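Long-range contact in Hcp1 family type VI secretion system effector (Salmonella typhimurium, PDB 5XHH), which probably forms the hexameric rings that stack into the tube of the type VI secretion system and may itself be exported as an effector: residues 127-139 with 148-161. Residues are numbered along the deposited sequence; the frame is centred on the assembly and turned at random.
Sequences LSFSTVKQEYVVQ and TITAGYDFKANKEI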
loop_
_atom_site.group_PDB
_atom_site.type_symbol
_atom_site.label_atom_id
_atom_site.label_comp_id
_atom_site.label_asym_id
_atom_site.label_seq_id
_atom_site.Cartn_x
_atom_site.Cartn_y
_atom_site.Cartn_z
ATOM N N LEU A 127 4.256 5.024 -0.121
ATOM C CA LEU A 127 3.174 5.747 -0.774
ATOM C C LEU A 127 2.433 6.542 0.285
ATOM O O LEU A 127 1.947 5.973 1.270
ATOM C CB LEU A 127 2.198 4.801 -1.470
ATOM C CG LEU A 127 2.679 3.687 -2.390
ATOM C CD1 LEU A 127 1.499 2.832 -2.800
ATOM C CD2 LEU A 127 3.402 4.241 -3.606
ATOM N N SER A 128 2.349 7.849 0.099
ATOM C CA SER A 128 1.488 8.613 0.976
ATOM C C SER A 128 0.060 8.493 0.473
ATOM O O SER A 128 -0.178 8.315 -0.720
ATOM C CB SER A 128 1.920 10.075 1.023
ATOM O OG SER A 128 1.718 10.654 -0.243
ATOM N N PHE A 129 -0.895 8.540 1.398
ATOM C CA PHE A 129 -2.301 8.484 1.034
ATOM C C PHE A 129 -3.077 9.424 1.943
ATOM O O PHE A 129 -2.720 9.619 3.108
ATOM C CB PHE A 129 -2.870 7.048 1.132
ATOM C CG PHE A 129 -2.746 6.437 2.500
ATOM C CD1 PHE A 129 -1.613 5.721 2.852
ATOM C CD2 PHE A 129 -3.750 6.586 3.437
ATOM C CE1 PHE A 129 -1.489 5.157 4.118
ATOM C CE2 PHE A 129 -3.635 6.030 4.702
ATOM C CZ PHE A 129 -2.494 5.309 5.042
ATOM N N SER A 130 -4.141 10.009 1.412
ATOM C CA SER A 130 -4.949 10.863 2.263
ATOM C C SER A 130 -6.173 10.167 2.837
ATOM O O SER A 130 -6.700 10.642 3.842
ATOM C CB SER A 130 -5.358 12.136 1.513
ATOM O OG SER A 130 -5.753 11.837 0.207
ATOM N N THR A 131 -6.631 9.050 2.258
ATOM C CA THR A 131 -7.756 8.325 2.835
ATOM C C THR A 131 -7.518 6.827 2.751
ATOM O O THR A 131 -6.922 6.326 1.789
ATOM C CB THR A 131 -9.102 8.627 2.143
ATOM O OG1 THR A 131 -9.265 7.737 1.033
ATOM C CG2 THR A 131 -9.174 10.066 1.649
ATOM N N VAL A 132 -8.031 6.111 3.753
ATOM C CA VAL A 132 -7.935 4.654 3.777
ATOM C C VAL A 132 -9.250 4.085 4.273
ATOM O O VAL A 132 -9.880 4.632 5.186
ATOM C CB VAL A 132 -6.763 4.145 4.649
ATOM C CG1 VAL A 132 -6.879 4.628 6.081
ATOM C CG2 VAL A 132 -6.665 2.610 4.607
ATOM N N LYS A 133 -9.658 2.972 3.676
ATOM C CA LYS A 133 -10.849 2.260 4.118
ATOM C C LYS A 133 -10.504 0.789 4.197
ATOM O O LYS A 133 -10.047 0.205 3.208
ATOM C CB LYS A 133 -12.022 2.485 3.165
ATOM C CG LYS A 133 -13.140 1.496 3.378
ATOM C CD LYS A 133 -14.439 1.975 2.760
ATOM C CE LYS A 133 -15.439 2.375 3.846
ATOM N NZ LYS A 133 -16.829 2.611 3.327
ATOM N N GLN A 134 -10.712 0.179 5.353
ATOM C CA GLN A 134 -10.403 -1.231 5.502
ATOM C C GLN A 134 -11.687 -2.038 5.622
ATOM O O GLN A 134 -12.669 -1.583 6.217
ATOM C CB GLN A 134 -9.465 -1.470 6.698
ATOM C CG GLN A 134 -10.082 -1.611 8.056
ATOM C CD GLN A 134 -9.021 -1.883 9.147
ATOM O OE1 GLN A 134 -8.840 -3.020 9.591
ATOM N NE2 GLN A 134 -8.339 -0.838 9.576
ATOM N N GLU A 135 -11.657 -3.228 5.026
ATOM C CA GLU A 135 -12.708 -4.229 5.075
ATOM C C GLU A 135 -12.108 -5.541 5.545
ATOM O O GLU A 135 -11.123 -6.018 4.976
ATOM C CB GLU A 135 -13.350 -4.429 3.694
ATOM C CG GLU A 135 -13.984 -3.170 3.134
ATOM C CD GLU A 135 -14.389 -3.327 1.677
ATOM O OE1 GLU A 135 -13.867 -2.566 0.837
ATOM O OE2 GLU A 135 -15.205 -4.227 1.379
ATOM N N TYR A 136 -12.705 -6.118 6.576
ATOM C CA TYR A 136 -12.331 -7.411 7.117
ATOM C C TYR A 136 -13.518 -8.350 6.960
ATOM O O TYR A 136 -14.650 -7.967 7.254
ATOM C CB TYR A 136 -11.933 -7.284 8.604
ATOM C CG TYR A 136 -11.554 -8.605 9.242
ATOM C CD1 TYR A 136 -10.238 -9.060 9.213
ATOM C CD2 TYR A 136 -12.509 -9.400 9.869
ATOM C CE1 TYR A 136 -9.895 -10.276 9.774
ATOM C CE2 TYR A 136 -12.174 -10.613 10.430
ATOM C CZ TYR A 136 -10.867 -11.042 10.390
ATOM O OH TYR A 136 -10.519 -12.241 10.956
ATOM N N VAL A 137 -13.268 -9.578 6.518
ATOM C CA VAL A 137 -14.324 -10.574 6.339
ATOM C C VAL A 137 -14.141 -11.681 7.372
ATOM O O VAL A 137 -13.234 -12.514 7.258
ATOM C CB VAL A 137 -14.333 -11.160 4.926
ATOM C CG1 VAL A 137 -15.406 -12.240 4.835
ATOM C CG2 VAL A 137 -14.540 -10.062 3.879
ATOM N N VAL A 138 -15.017 -11.717 8.373
ATOM C CA VAL A 138 -14.967 -12.794 9.355
ATOM C C VAL A 138 -15.452 -14.086 8.705
ATOM O O VAL A 138 -16.348 -14.070 7.850
ATOM C CB VAL A 138 -15.798 -12.413 10.594
ATOM C CG1 VAL A 138 -17.214 -12.038 10.190
ATOM C CG2 VAL A 138 -15.799 -13.536 11.627
ATOM N N GLN A 139 -14.839 -15.209 9.083
ATOM C CA GLN A 139 -15.123 -16.507 8.456
ATOM C C GLN A 139 -15.779 -17.536 9.388
ATOM O O GLN A 139 -16.069 -17.255 10.552
ATOM C CB GLN A 139 -13.832 -17.099 7.883
ATOM C CG GLN A 139 -13.315 -16.358 6.670
ATOM C CD GLN A 139 -11.839 -16.599 6.393
ATOM O OE1 GLN A 139 -11.483 -17.427 5.559
ATOM N NE2 GLN A 139 -10.975 -15.855 7.076
ATOM N N THR A 148 -18.872 -8.640 6.711
ATOM C CA THR A 148 -17.723 -7.746 6.608
ATOM C C THR A 148 -17.846 -6.568 7.565
ATOM O O THR A 148 -18.872 -5.883 7.592
ATOM C CB THR A 148 -17.542 -7.215 5.180
ATOM O OG1 THR A 148 -18.344 -6.042 4.999
ATOM C CG2 THR A 148 -17.941 -8.265 4.153
ATOM N N ILE A 149 -16.778 -6.324 8.323
ATOM C CA ILE A 149 -16.616 -5.130 9.144
ATOM C C ILE A 149 -15.795 -4.132 8.341
ATOM O O ILE A 149 -14.778 -4.500 7.748
ATOM C CB ILE A 149 -15.925 -5.469 10.477
ATOM C CG1 ILE A 149 -16.531 -6.736 11.078
ATOM C CG2 ILE A 149 -16.003 -4.311 11.451
ATOM C CD1 ILE A 149 -18.003 -6.628 11.329
ATOM N N THR A 150 -16.229 -2.876 8.312
ATOM C CA THR A 150 -15.571 -1.872 7.494
ATOM C C THR A 150 -15.445 -0.578 8.280
ATOM O O THR A 150 -16.302 -0.242 9.100
ATOM C CB THR A 150 -16.340 -1.594 6.185
ATOM O OG1 THR A 150 -16.592 -2.820 5.494
ATOM C CG2 THR A 150 -15.521 -0.725 5.279
ATOM N N ALA A 151 -14.371 0.153 8.011
ATOM C CA ALA A 151 -14.191 1.462 8.612
ATOM C C ALA A 151 -13.180 2.221 7.771
ATOM O O ALA A 151 -12.228 1.634 7.264
ATOM C CB ALA A 151 -13.700 1.358 10.057
ATOM N N GLY A 152 -13.386 3.517 7.630
ATOM C CA GLY A 152 -12.503 4.301 6.797
ATOM C C GLY A 152 -12.454 5.725 7.282
ATOM O O GLY A 152 -13.349 6.192 7.994
ATOM N N TYR A 153 -11.397 6.421 6.872
ATOM C CA TYR A 153 -11.240 7.806 7.269
ATOM C C TYR A 153 -10.467 8.565 6.200
ATOM O O TYR A 153 -9.537 8.036 5.562
ATOM C CB TYR A 153 -10.539 7.905 8.636
ATOM C CG TYR A 153 -10.646 9.239 9.351
ATOM C CD1 TYR A 153 -11.758 9.551 10.136
ATOM C CD2 TYR A 153 -9.621 10.170 9.276
ATOM C CE1 TYR A 153 -11.846 10.768 10.808
ATOM C CE2 TYR A 153 -9.700 11.383 9.945
ATOM C CZ TYR A 153 -10.812 11.675 10.711
ATOM O OH TYR A 153 -10.880 12.883 11.378
ATOM N N ASP A 154 -10.860 9.831 6.049
ATOM C CA ASP A 154 -10.256 10.805 5.145
ATOM C C ASP A 154 -9.455 11.775 6.003
ATOM O O ASP A 154 -10.033 12.548 6.768
ATOM C CB ASP A 154 -11.355 11.527 4.362
ATOM C CG ASP A 154 -10.830 12.587 3.408
ATOM O OD1 ASP A 154 -9.787 13.222 3.663
ATOM O OD2 ASP A 154 -11.504 12.786 2.380
ATOM N N PHE A 155 -8.132 11.745 5.874
ATOM C CA PHE A 155 -7.298 12.598 6.709
ATOM C C PHE A 155 -7.116 13.992 6.142
ATOM O O PHE A 155 -6.599 14.858 6.851
ATOM C CB PHE A 155 -5.930 11.952 6.937
ATOM C CG PHE A 155 -6.005 10.675 7.724
ATOM C CD1 PHE A 155 -5.976 10.694 9.107
ATOM C CD2 PHE A 155 -6.143 9.460 7.080
ATOM C CE1 PHE A 155 -6.068 9.515 9.831
ATOM C CE2 PHE A 155 -6.228 8.289 7.793
ATOM C CZ PHE A 155 -6.194 8.314 9.166
ATOM N N LYS A 156 -7.519 14.234 4.891
ATOM C CA LYS A 156 -7.478 15.592 4.362
ATOM C C LYS A 156 -8.675 16.390 4.854
ATOM O O LYS A 156 -8.525 17.509 5.350
ATOM C CB LYS A 156 -7.439 15.560 2.835
ATOM C CG LYS A 156 -7.076 16.879 2.189
ATOM C CD LYS A 156 -6.271 16.660 0.907
ATOM C CE LYS A 156 -7.136 16.136 -0.233
ATOM N NZ LYS A 156 -6.353 15.912 -1.496
ATOM N N ALA A 157 -9.869 15.812 4.740
ATOM C CA ALA A 157 -11.077 16.431 5.257
ATOM C C ALA A 157 -11.269 16.199 6.755
ATOM O O ALA A 157 -12.075 16.900 7.374
ATOM C CB ALA A 157 -12.291 15.903 4.495
ATOM N N ASN A 158 -10.548 15.246 7.348
ATOM C CA ASN A 158 -10.734 14.853 8.746
ATOM C C ASN A 158 -12.183 14.419 8.998
ATOM O O ASN A 158 -12.950 15.043 9.734
ATOM C CB ASN A 158 -10.297 15.979 9.692
ATOM C CG ASN A 158 -8.789 16.130 9.748
ATOM O OD1 ASN A 158 -8.237 17.151 9.327
ATOM N ND2 ASN A 158 -8.110 15.107 10.265
ATOM N N LYS A 159 -12.523 13.297 8.377
ATOM C CA LYS A 159 -13.893 12.817 8.342
ATOM C C LYS A 159 -13.898 11.320 8.067
ATOM O O LYS A 159 -13.057 10.822 7.312
ATOM C CB LYS A 159 -14.679 13.573 7.265
ATOM C CG LYS A 159 -15.990 12.956 6.910
ATOM C CD LYS A 159 -16.925 13.932 6.241
ATOM C CE LYS A 159 -18.134 14.171 7.133
ATOM N NZ LYS A 159 -19.208 14.897 6.421
ATOM N N GLU A 160 -14.847 10.611 8.677
ATOM C CA GLU A 160 -15.072 9.212 8.344
ATOM C C GLU A 160 -15.639 9.082 6.933
ATOM O O GLU A 160 -16.315 9.979 6.433
ATOM C CB GLU A 160 -16.022 8.583 9.358
ATOM C CG GLU A 160 -16.261 7.106 9.174
ATOM C CD GLU A 160 -16.973 6.481 10.362
ATOM O OE1 GLU A 160 -17.696 7.201 11.084
ATOM O OE2 GLU A 160 -16.783 5.267 10.586
ATOM N N ILE A 161 -15.339 7.961 6.277
ATOM C CA ILE A 161 -15.920 7.658 4.969
ATOM C C ILE A 161 -16.386 6.216 4.968
ATOM O O ILE A 161 -15.796 5.384 5.659
ATOM C CB ILE A 161 -14.919 7.906 3.800
ATOM C CG1 ILE A 161 -13.608 7.136 4.023
ATOM C CG2 ILE A 161 -14.645 9.383 3.614
ATOM C CD1 ILE A 161 -12.607 7.306 2.902
#
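Strands 131-137 and 148-154 run antiparallel, their axes coming within 4.6 Å at an angle of 166°, and V132 with Y153, Q134 with A151 and Y136 with I149 are the hydrogen-bonded pairs. At the end where the chain turns its corner, F155 N adds one more hydrogen bond, to S130 O (2.7 Å). T131, K133, E135, V137, T148, T150 and D154 share one face, where beta-branched T131, V137, T148 and T150 suit the extended backbone and V137 CG2 meets T148 CG2. Here the lack of a side chain on G152 lets its CA come within 3.8 Å of K133 CA. The aliphatic part of K133 then slants across the methyl of T150, with CE pressed tightly on CG2 (3.4 Å), and bends at chi3 (-109°) to carry its end near the C-terminal I161. E135 flanks T150 on the side away from K133, the two side chains pointing the same way, with CG beside OG1. T131 points its methyl at the carboxylate carbon of D154 (CG2 to CG, 3.5 Å), while its hydroxyl is hydrogen-bonded to that of T102 on the neighbouring strand. The carboxylate of D154 serves its own turn, OD1 accepting from A157 N well above its plane, an Asx motif. F155 presents its ring edge to V132 CG1 and S130 O, and Y153 CD2 sits over the ring's centre. N158 and K159, both facing D154, form a G1 bulge leading into strand 159-160. The whole is a long beta hairpin, extending one antiparallel sheet of the Hcp barrel fold beside strand 97-102.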